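Local coordinates for SufC protein (Thermus thermophilus, PDB 2D2E), which is an ABC-type ATPase that binds nucleotide, probably hydrolyses ATP and, as a cytoplasmic Suf protein, probably serves iron-sulfur cluster assembly, at residues 181-184 with 185-189; 202-205 with 206-209. All blocks are in the same frame, centred on the assembly; numbering follows the deposited sequence. Where two conformers were deposited one is given.

Contact 1 (181-184 with 185-189); sequences VVAR and GVNAM
V182 meets V186, and A183 meets N187, one turn apart within helix 176-189, the crossover helix of the beta-alpha-beta unit that links the parallel strands 164-168 and 195-199. Four successive i to i+4 backbone hydrogen bonds carry the turn. The V186 N to V182 O bond, 2.9 Å, is nearly straight at 171°, while A188 N reaches R184 O at 3.0 Å with a more bent 144°. On the buried face V186 holds CG1 anti to the backbone N (chi1 173°), which leaves CG2 beside the N, directed back along the helix, and this methyl comes within 4.2 Å of V182 CG1; both valines also rest on L167 of strand 164-168. On another face the N187 side chain folds back over the preceding turn, its CB 3.3 Å from A183 O and its ND2 4.1 Å from A183 CB. That amide is engaged at both ends, ND2 giving a hydrogen bond to Y208 O and OD1 receiving one from R190 NE. R184 leads outward, its NH1 bonded to L129 O. The chemistry implies a helix with an apolar face against the sheet, while polar side chains, R184 and N187, tie its other sides to L129 O and to Y208 and R190.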
loop_
_atom_site.group_PDB
_atom_site.type_symbol
_atom_site.label_atom_id
_atom_site.label_comp_id
_atom_site.label_asym_id
_atom_site.label_seq_id
_atom_site.Cartn_x
_atom_site.Cartn_y
_atom_site.Cartn_z
ATOM N N VAL A 181 -1.961 13.444 -1.444
ATOM C CA VAL A 181 -2.755 12.725 -2.441
ATOM C C VAL A 181 -3.025 11.311 -1.928
ATOM O O VAL A 181 -4.147 10.789 -2.025
ATOM C CB VAL A 181 -2.018 12.629 -3.778
ATOM C CG1 VAL A 181 -2.597 11.492 -4.606
ATOM C CG2 VAL A 181 -2.146 13.948 -4.533
ATOM N N VAL A 182 -1.984 10.663 -1.415
ATOM C CA VAL A 182 -2.178 9.320 -0.895
ATOM C C VAL A 182 -3.105 9.351 0.328
ATOM O O VAL A 182 -3.963 8.492 0.479
ATOM C CB VAL A 182 -0.812 8.667 -0.582
ATOM C CG1 VAL A 182 -0.996 7.287 0.071
ATOM C CG2 VAL A 182 -0.047 8.498 -1.889
ATOM N N ALA A 183 -2.936 10.329 1.216
ATOM C CA ALA A 183 -3.808 10.399 2.393
ATOM C C ALA A 183 -5.263 10.577 1.985
ATOM O O ALA A 183 -6.153 9.989 2.588
ATOM C CB ALA A 183 -3.373 11.546 3.306
ATOM N N ARG A 184 -5.513 11.394 0.969
ATOM C CA ARG A 184 -6.893 11.617 0.532
ATOM C C ARG A 184 -7.501 10.291 0.118
ATOM O O ARG A 184 -8.633 9.969 0.489
ATOM C CB ARG A 184 -6.938 12.595 -0.641
ATOM C CG ARG A 184 -8.350 12.796 -1.193
ATOM C CD ARG A 184 -8.421 14.006 -2.106
ATOM N NE ARG A 184 -8.070 15.232 -1.392
ATOM C CZ ARG A 184 -8.400 16.454 -1.800
ATOM N NH1 ARG A 184 -9.096 16.624 -2.920
ATOM N NH2 ARG A 184 -8.035 17.510 -1.085
ATOM N N GLY A 185 -6.724 9.501 -0.619
ATOM C CA GLY A 185 -7.212 8.206 -1.057
ATOM C C GLY A 185 -7.413 7.232 0.098
ATOM O O GLY A 185 -8.457 6.591 0.207
ATOM N N VAL A 186 -6.423 7.115 0.980
ATOM C CA VAL A 186 -6.576 6.182 2.091
ATOM C C VAL A 186 -7.734 6.598 2.999
ATOM O O VAL A 186 -8.513 5.758 3.422
ATOM C CB VAL A 186 -5.248 6.045 2.882
ATOM C CG1 VAL A 186 -5.462 5.199 4.145
ATOM C CG2 VAL A 186 -4.206 5.367 1.994
ATOM N N ASN A 187 -7.878 7.884 3.277
ATOM C CA ASN A 187 -8.974 8.318 4.149
ATOM C C ASN A 187 -10.337 8.077 3.481
ATOM O O ASN A 187 -11.323 7.775 4.155
ATOM C CB ASN A 187 -8.789 9.789 4.535
ATOM C CG ASN A 187 -7.673 9.987 5.566
ATOM O OD1 ASN A 187 -7.522 9.185 6.489
ATOM N ND2 ASN A 187 -6.904 11.068 5.416
ATOM N N ALA A 188 -10.393 8.187 2.158
ATOM C CA ALA A 188 -11.649 7.956 1.448
ATOM C C ALA A 188 -12.058 6.467 1.460
ATOM O O ALA A 188 -13.240 6.138 1.391
ATOM C CB ALA A 188 -11.532 8.464 0.025
ATOM N N MET A 189 -11.078 5.574 1.555
ATOM C CA MET A 189 -11.331 4.134 1.601
ATOM C C MET A 189 -11.623 3.602 2.997
ATOM O O MET A 189 -12.098 2.468 3.124
ATOM C CB MET A 189 -10.113 3.348 1.065
ATOM C CG MET A 189 -9.899 3.487 -0.436
ATOM S SD MET A 189 -11.259 2.736 -1.357
ATOM C CE MET A 189 -10.942 0.977 -1.173
#

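Contact 2 (202-205 with 206-209)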
loop_
_atom_site.group_PDB
_atom_site.type_symbol
_atom_site.label_atom_id
_atom_site.label_comp_id
_atom_site.label_asym_id
_atom_site.label_seq_id
_atom_site.Cartn_x
_atom_site.Cartn_y
_atom_site.Cartn_z
ATOM N N TYR A 202 9.616 8.689 7.158
ATOM C CA TYR A 202 9.249 9.913 7.884
ATOM C C TYR A 202 7.856 9.810 8.471
ATOM O O TYR A 202 6.966 9.192 7.899
ATOM C CB TYR A 202 9.237 11.128 6.948
ATOM C CG TYR A 202 10.596 11.493 6.434
ATOM C CD1 TYR A 202 10.926 11.303 5.088
ATOM C CD2 TYR A 202 11.559 12.023 7.284
ATOM C CE1 TYR A 202 12.183 11.638 4.602
ATOM C CE2 TYR A 202 12.837 12.357 6.803
ATOM C CZ TYR A 202 13.132 12.162 5.463
ATOM O OH TYR A 202 14.374 12.507 4.977
ATOM N N GLN A 203 7.659 10.462 9.606
ATOM C CA GLN A 203 6.357 10.481 10.254
ATOM C C GLN A 203 5.347 11.404 9.540
ATOM O O GLN A 203 4.146 11.241 9.708
ATOM C CB GLN A 203 6.520 11.002 11.696
ATOM C CG GLN A 203 5.220 11.089 12.516
ATOM C CD GLN A 203 4.464 12.422 12.402
ATOM O OE1 GLN A 203 4.954 13.400 11.847
ATOM N NE2 GLN A 203 3.265 12.441 12.936
ATOM N N ARG A 204 5.848 12.354 8.747
ATOM C CA ARG A 204 4.995 13.355 8.087
ATOM C C ARG A 204 3.622 12.924 7.589
ATOM O O ARG A 204 2.616 13.532 7.947
ATOM C CB ARG A 204 5.742 14.031 6.929
ATOM C CG ARG A 204 5.064 15.320 6.429
ATOM C CD ARG A 204 4.950 16.362 7.553
ATOM N NE ARG A 204 6.231 16.537 8.239
ATOM C CZ ARG A 204 7.255 17.243 7.766
ATOM N NH1 ARG A 204 7.154 17.870 6.601
ATOM N NH2 ARG A 204 8.393 17.291 8.446
ATOM N N ILE A 205 3.569 11.888 6.762
ATOM C CA ILE A 205 2.274 11.464 6.222
ATOM C C ILE A 205 1.238 11.092 7.278
ATOM O O ILE A 205 0.018 11.163 7.024
ATOM C CB ILE A 205 2.468 10.307 5.195
ATOM C CG1 ILE A 205 1.182 10.110 4.368
ATOM C CG2 ILE A 205 2.855 9.008 5.916
ATOM C CD1 ILE A 205 1.360 9.119 3.205
ATOM N N LEU A 206 1.712 10.709 8.460
ATOM C CA LEU A 206 0.814 10.279 9.517
ATOM C C LEU A 206 0.056 11.415 10.178
ATOM O O LEU A 206 -0.812 11.186 11.032
ATOM C CB LEU A 206 1.583 9.418 10.528
ATOM C CG LEU A 206 2.256 8.227 9.842
ATOM C CD1 LEU A 206 3.037 7.402 10.871
ATOM C CD2 LEU A 206 1.218 7.345 9.154
ATOM N N ASN A 207 0.386 12.637 9.781
ATOM C CA ASN A 207 -0.349 13.801 10.272
ATOM C C ASN A 207 -1.581 13.942 9.367
ATOM O O ASN A 207 -2.569 14.599 9.743
ATOM C CB ASN A 207 0.511 15.052 10.183
ATOM C CG ASN A 207 1.655 15.028 11.171
ATOM O OD1 ASN A 207 1.445 14.831 12.368
ATOM N ND2 ASN A 207 2.867 15.215 10.680
ATOM N N TYR A 208 -1.531 13.318 8.181
ATOM C CA TYR A 208 -2.658 13.371 7.245
ATOM C C TYR A 208 -3.474 12.076 7.284
ATOM O O TYR A 208 -4.672 12.096 7.043
ATOM C CB TYR A 208 -2.206 13.637 5.778
ATOM C CG TYR A 208 -1.134 14.675 5.655
ATOM C CD1 TYR A 208 0.067 14.391 5.014
ATOM C CD2 TYR A 208 -1.292 15.945 6.229
ATOM C CE1 TYR A 208 1.102 15.340 4.962
ATOM C CE2 TYR A 208 -0.264 16.899 6.172
ATOM C CZ TYR A 208 0.927 16.585 5.543
ATOM O OH TYR A 208 1.957 17.512 5.507
ATOM N N ILE A 209 -2.808 10.961 7.599
ATOM C CA ILE A 209 -3.471 9.659 7.717
ATOM C C ILE A 209 -3.215 9.228 9.153
ATOM O O ILE A 209 -2.142 8.715 9.450
ATOM C CB ILE A 209 -2.829 8.556 6.815
ATOM C CG1 ILE A 209 -2.726 9.022 5.368
ATOM C CG2 ILE A 209 -3.665 7.283 6.897
ATOM C CD1 ILE A 209 -2.090 7.990 4.402
#
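L206 opens the second half of a tight turn in the loop between strands 195-199 and 213-218. Its N bonds to Q203 O at 2.8 Å, and its CD2 lies 4.0 Å from I205 CG2. N207 follows, its N bonded to R204 O at 3.0 Å. Its side-chain amide meets that of Q203 with the two planes 68° apart: Q203 NE2 donates to N207 OD1 at 3.1 Å, lying above the N207 carbonyl plane, and N207 ND2 gives weak bonds to Q203 OE1 and to R204 O. Q203 reaches this amide because its CG lies anti to the backbone N (chi1 180°) and the chain then bends at chi2 (-89°). A leucine in place of Q203 would probably leave N207 OD1 without this donor and the N207 amide held more weakly, through R204 O. R204 O lies over one face of the Y208 ring, 3.8 Å above its plane and displaced toward the rim, and Y208 OH lies 3.8 Å from R204 CD. I209 closes the turn: its CD1 packs 3.8 Å from I205 CD1, and its N joins Y208 N on I205 O, so two donors grip one carbonyl. The i to i+3 bonds ending at L206, N207 and Y208 are typical of a 3-10-like turn, here on the P-loop NTPase fold, where L206 packs on A33 and M35 of strand 31-35.

Both contacts mix core and surface: V182, A183, G185 and V186 of contact 1 and Q203, I205, L206 and I209 of contact 2 are buried, whereas R184 and N207 are exposed. They flank strand 195-199 in sequence and touch directly: A183 CB packs against Y208 CB and I209 CG1, V186 CG1 meets I209 CG2, and N187 ND2 probably hydrogen-bonds Y208 O. The bonds within contact 1 are all backbone to backbone, i to i+4, while R184 and N187 OD1 turn to L129 and R190, outside both contacts. By contrast, 202-209 bonds mainly i to i+3, pairs two amides internally and sets apolar side chains against strand 31-35 and helices 176-189 and 228-237.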